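Local coordinates for nidogen-1 (Mus musculus, PDB 1GL4), which is a basement-membrane glycoprotein that binds laminin, collagen IV and perlecan and probably takes part in cell-matrix interactions, here represented by its G2 fragment, at residues A[251-256]-A[269-274]; A[103-108]-A[223-228]. All blocks are in the same frame, centred on the assembly; numbering follows the deposited sequence.

Contact 1 (A[251-256]-A[269-274])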
# COMPACT_ATOMS: atom_id res chain seq x y z
N LEU A 251 -0.42 11.88 8.45
CA LEU A 251 -0.43 11.15 7.19
C LEU A 251 -1.60 11.69 6.35
O LEU A 251 -2.75 11.67 6.80
CB LEU A 251 -0.63 9.65 7.42
CG LEU A 251 -0.55 8.75 6.18
CD1 LEU A 251 0.91 8.58 5.77
CD2 LEU A 251 -1.16 7.37 6.46
N SER A 252 -1.29 12.17 5.15
CA SER A 252 -2.31 12.69 4.24
C SER A 252 -2.55 11.64 3.16
O SER A 252 -1.61 11.24 2.45
CB SER A 252 -1.84 14.01 3.63
OG SER A 252 -1.68 15.00 4.64
N VAL A 253 -3.79 11.19 3.04
CA VAL A 253 -4.16 10.15 2.07
C VAL A 253 -5.15 10.62 1.02
O VAL A 253 -6.10 11.35 1.34
CB VAL A 253 -4.79 8.94 2.80
CG1 VAL A 253 -5.08 7.82 1.81
CG2 VAL A 253 -3.86 8.45 3.91
N ASP A 254 -4.94 10.20 -0.22
CA ASP A 254 -5.83 10.58 -1.31
C ASP A 254 -5.78 9.58 -2.47
O ASP A 254 -5.00 8.63 -2.44
CB ASP A 254 -5.49 11.98 -1.83
CG ASP A 254 -4.35 11.96 -2.84
OD1 ASP A 254 -3.23 11.55 -2.48
OD2 ASP A 254 -4.59 12.37 -3.99
N SER A 255 -6.62 9.79 -3.47
CA SER A 255 -6.69 8.93 -4.65
C SER A 255 -6.89 7.47 -4.26
O SER A 255 -6.22 6.57 -4.80
CB SER A 255 -5.40 9.07 -5.47
OG SER A 255 -5.13 10.44 -5.75
N VAL A 256 -7.81 7.23 -3.34
CA VAL A 256 -8.10 5.88 -2.87
C VAL A 256 -9.03 5.13 -3.82
O VAL A 256 -10.05 5.66 -4.25
CB VAL A 256 -8.76 5.91 -1.47
CG1 VAL A 256 -9.00 4.49 -0.97
CG2 VAL A 256 -7.88 6.67 -0.50
N TYR A 269 -6.46 -2.84 -3.63
CA TYR A 269 -6.47 -1.59 -2.87
C TYR A 269 -5.34 -0.69 -3.39
O TYR A 269 -4.22 -1.15 -3.58
CB TYR A 269 -6.21 -1.85 -1.38
CG TYR A 269 -7.20 -2.72 -0.65
CD1 TYR A 269 -6.77 -3.77 0.16
CD2 TYR A 269 -8.58 -2.46 -0.70
CE1 TYR A 269 -7.66 -4.53 0.92
CE2 TYR A 269 -9.48 -3.21 0.06
CZ TYR A 269 -9.01 -4.24 0.86
OH TYR A 269 -9.88 -4.97 1.64
N ALA A 270 -5.63 0.59 -3.60
CA ALA A 270 -4.60 1.53 -4.05
C ALA A 270 -4.80 2.89 -3.40
O ALA A 270 -5.93 3.36 -3.27
CB ALA A 270 -4.64 1.67 -5.58
N LEU A 271 -3.71 3.50 -2.96
CA LEU A 271 -3.77 4.82 -2.34
C LEU A 271 -2.46 5.61 -2.37
O LEU A 271 -1.36 5.03 -2.43
CB LEU A 271 -4.31 4.73 -0.91
CG LEU A 271 -3.99 3.62 0.09
CD1 LEU A 271 -4.68 3.94 1.43
CD2 LEU A 271 -4.49 2.28 -0.42
N SER A 272 -2.58 6.93 -2.32
CA SER A 272 -1.42 7.83 -2.34
C SER A 272 -1.19 8.41 -0.95
O SER A 272 -2.14 8.80 -0.27
CB SER A 272 -1.66 8.93 -3.37
OG SER A 272 -1.73 8.37 -4.67
N ASN A 273 0.08 8.49 -0.55
CA ASN A 273 0.43 8.95 0.80
C ASN A 273 1.59 9.94 0.92
O ASN A 273 2.59 9.83 0.21
CB ASN A 273 0.79 7.73 1.65
CG ASN A 273 -0.28 6.67 1.64
OD1 ASN A 273 -1.06 6.56 2.58
ND2 ASN A 273 -0.34 5.89 0.55
N SER A 274 1.44 10.89 1.85
CA SER A 274 2.45 11.90 2.18
C SER A 274 2.51 11.98 3.70
O SER A 274 1.48 11.94 4.36
CB SER A 274 2.08 13.27 1.62
OG SER A 274 2.36 13.35 0.23
O HOH W 1 0.88 15.05 5.59
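Antiparallel strand pairing joins 251-256 to 269-274, the two arms of a beta hairpin in the wall of the G2 barrel. Four backbone bonds fix the register. Ser252 and Ser274 form one hydrogen-bonded pair, with Ser252 N 2.9 Å from Ser274 O and an almost straight N-H...O angle of 172°. Asp254 and Ser272 form the next, Ser272 N lying 3.0 Å from Asp254 O, and between them Val253 and Asn273 make a non-hydrogen-bonded pair. On their mostly apolar face the valine spreads its two methyls. CG1, anti to the backbone N (chi1 -176°), meets Leu271 CD1 at 3.9 Å, while CG2 lies 3.6 Å from Asn273 OD1. Leu251 CD2 crosses to the same oxygen, and Asn273 ND2 bonds weakly to Gly85 O. The other face carries serines and Asp254, whose OD1 lies 3.2 Å from Ser272 CB. Ser255 OG holds this carboxylate, donating to Asp254 OD2 at 2.7 Å from above its plane. A water 2.7 Å from Ser252 OG also donates weakly to Ser274 O, loosely linking the strands. Beyond Asp254 the register slips: Ser255 has positive phi (54°), both it and Val256 lie opposite Leu271, and backbone pairing resumes between Ala270 and Phe257. Arg86, from strand 86-92, bridges this irregularity, hydrogen-bonding through NH1 to Ser255 O and Ser272 OG. Ala270 touches an aromatic side chain of the other protein chain, and its side chain is about 7 Å from that of Arg268, involved in perlecan binding. One extra residue in one strand defines a beta bulge, set here in a hairpin of the GFP-like nidogen G2 barrel.

Contact 2 (A[103-108]-A[223-228])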
# COMPACT_ATOMS: atom_id res chain seq x y z
N LEU A 103 -14.38 -4.76 0.90
CA LEU A 103 -14.07 -3.56 0.12
C LEU A 103 -13.75 -2.29 0.91
O LEU A 103 -12.88 -1.52 0.52
CB LEU A 103 -15.19 -3.27 -0.88
CG LEU A 103 -15.19 -4.15 -2.14
CD1 LEU A 103 -16.43 -3.87 -2.98
CD2 LEU A 103 -13.92 -3.88 -2.95
N PRO A 104 -14.46 -2.05 2.02
CA PRO A 104 -14.17 -0.83 2.79
C PRO A 104 -12.85 -0.87 3.55
O PRO A 104 -12.36 0.17 4.00
CB PRO A 104 -15.36 -0.73 3.75
CG PRO A 104 -16.44 -1.54 3.08
CD PRO A 104 -15.68 -2.70 2.52
N LEU A 105 -12.27 -2.05 3.69
CA LEU A 105 -11.04 -2.23 4.46
C LEU A 105 -9.71 -1.91 3.78
O LEU A 105 -8.74 -2.67 3.90
CB LEU A 105 -10.99 -3.65 5.02
CG LEU A 105 -12.29 -4.10 5.72
CD1 LEU A 105 -12.17 -5.55 6.15
CD2 LEU A 105 -12.57 -3.20 6.91
N ALA A 106 -9.65 -0.78 3.09
CA ALA A 106 -8.43 -0.36 2.41
C ALA A 106 -7.20 -0.33 3.33
O ALA A 106 -6.08 -0.55 2.87
CB ALA A 106 -8.64 1.01 1.78
N PRO A 107 -7.39 -0.03 4.63
CA PRO A 107 -6.25 0.00 5.56
C PRO A 107 -5.46 -1.31 5.65
O PRO A 107 -4.37 -1.35 6.22
CB PRO A 107 -6.90 0.38 6.89
CG PRO A 107 -7.99 1.30 6.45
CD PRO A 107 -8.59 0.55 5.27
N ILE A 108 -6.02 -2.39 5.10
CA ILE A 108 -5.30 -3.66 5.09
C ILE A 108 -4.04 -3.43 4.26
O ILE A 108 -2.95 -3.88 4.62
CB ILE A 108 -6.15 -4.79 4.45
CG1 ILE A 108 -7.22 -5.27 5.45
CG2 ILE A 108 -5.25 -5.96 4.05
CD1 ILE A 108 -8.16 -6.31 4.86
N HIS A 223 -21.75 4.91 5.41
CA HIS A 223 -21.62 4.22 6.68
C HIS A 223 -20.33 4.70 7.34
O HIS A 223 -19.45 5.23 6.67
CB HIS A 223 -21.61 2.70 6.44
CG HIS A 223 -22.86 2.20 5.78
ND1 HIS A 223 -24.06 2.08 6.46
CD2 HIS A 223 -23.12 1.89 4.49
CE1 HIS A 223 -25.00 1.71 5.61
NE2 HIS A 223 -24.46 1.59 4.41
N ILE A 224 -20.23 4.51 8.65
CA ILE A 224 -19.07 4.98 9.40
C ILE A 224 -18.35 3.88 10.16
O ILE A 224 -18.99 2.96 10.67
CB ILE A 224 -19.49 6.04 10.45
CG1 ILE A 224 -20.32 7.14 9.78
CG2 ILE A 224 -18.26 6.62 11.14
CD1 ILE A 224 -21.11 7.99 10.77
N TYR A 225 -17.03 3.96 10.22
CA TYR A 225 -16.26 2.99 11.01
C TYR A 225 -15.08 3.66 11.69
O TYR A 225 -14.62 4.72 11.26
CB TYR A 225 -15.82 1.76 10.18
CG TYR A 225 -15.04 1.96 8.88
CD1 TYR A 225 -14.73 0.85 8.09
CD2 TYR A 225 -14.63 3.21 8.44
CE1 TYR A 225 -14.05 0.98 6.89
CE2 TYR A 225 -13.94 3.35 7.22
CZ TYR A 225 -13.65 2.23 6.46
OH TYR A 225 -12.99 2.33 5.26
N GLN A 226 -14.63 3.05 12.78
CA GLN A 226 -13.51 3.59 13.54
C GLN A 226 -12.32 2.65 13.51
O GLN A 226 -12.44 1.48 13.88
CB GLN A 226 -13.91 3.83 15.00
CG GLN A 226 -12.78 4.46 15.83
CD GLN A 226 -13.11 4.55 17.31
OE1 GLN A 226 -13.18 3.53 18.01
NE2 GLN A 226 -13.32 5.76 17.80
N TRP A 227 -11.18 3.17 13.06
CA TRP A 227 -9.95 2.39 13.00
C TRP A 227 -9.05 2.71 14.20
O TRP A 227 -8.84 3.88 14.53
CB TRP A 227 -9.20 2.68 11.70
CG TRP A 227 -9.79 1.96 10.54
CD1 TRP A 227 -10.82 2.38 9.74
CD2 TRP A 227 -9.47 0.63 10.12
NE1 TRP A 227 -11.16 1.40 8.85
CE2 TRP A 227 -10.35 0.31 9.06
CE3 TRP A 227 -8.53 -0.32 10.53
CZ2 TRP A 227 -10.32 -0.93 8.41
CZ3 TRP A 227 -8.50 -1.55 9.88
CH2 TRP A 227 -9.39 -1.85 8.83
N ARG A 228 -8.54 1.67 14.84
CA ARG A 228 -7.67 1.83 16.00
C ARG A 228 -6.45 0.92 15.79
O ARG A 228 -6.62 -0.26 15.51
CB ARG A 228 -8.42 1.41 17.28
CG ARG A 228 -9.74 2.15 17.51
CD ARG A 228 -10.42 1.71 18.82
NE ARG A 228 -10.86 0.32 18.78
CZ ARG A 228 -11.95 -0.10 18.14
NH1 ARG A 228 -12.72 0.75 17.47
NH2 ARG A 228 -12.27 -1.39 18.15
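Two prolines and a leucine of 103-108, the segment leading into helix 107-115, fit against Tyr225 and Trp227, inward-facing aromatics of strand 221-232 in the wall of the nidogen G2 beta-barrel. The main bump is the Pro107 ring, laid on one face of the indole: its CB stands 3.8 Å from the centroid of the six-membered ring of Trp227, only 6° off the normal, a CH-pi contact. Leu105 CD2 comes to the indole edge, near its plane, 3.5 Å from Trp227 CZ2, and the same methyl lies 4.4 Å from Tyr225 CE1, touching both aromatics. Trp227 in turn sets NE1 over the centre of the Tyr225 ring, 3.4 Å above its plane; Tyr225 CE2 lies in the indole plane, so the indole meets the tyrosine face edge-on. Pro104 completes the fit, CB lying 3.8 Å from Tyr225 CE1. Replacing Trp227 by alanine would remove the indole, and Pro107 and Leu105 would probably face a gap. The one polar link is Tyr225 OH to Pro104 O, 2.6 Å, tilted 25° from the carbonyl plane. Thus apolar shape sets most of the fit, while the tyrosine hydroxyl supplies the main bond to a buried carbonyl that also weakly accepts Ala106 N across the inverse gamma turn centred on Leu105.

Contact 1 lies within the barrel wall, whereas contact 2 ties the wall to the segment leading into helix 107-115; their centres are about 14 Å apart. Every touching residue of contact 2 is buried, but contact 1 is only partly so, with one mostly apolar face that includes the Asn273 amide and one of serines and Asp254. The chemistry follows: backbone bonds in register dominate contact 1, aromatic and proline surfaces dominate contact 2. They share no strand, although 221-232 precedes 248-261 in the chain. Tyr269, at the start of 269-274 and not itself touching 251-256, reaches contact 2: its CD2 packs 3.8 Å from Ala106 CA, while its hydroxyl hydrogen-bonds to Leu102 O.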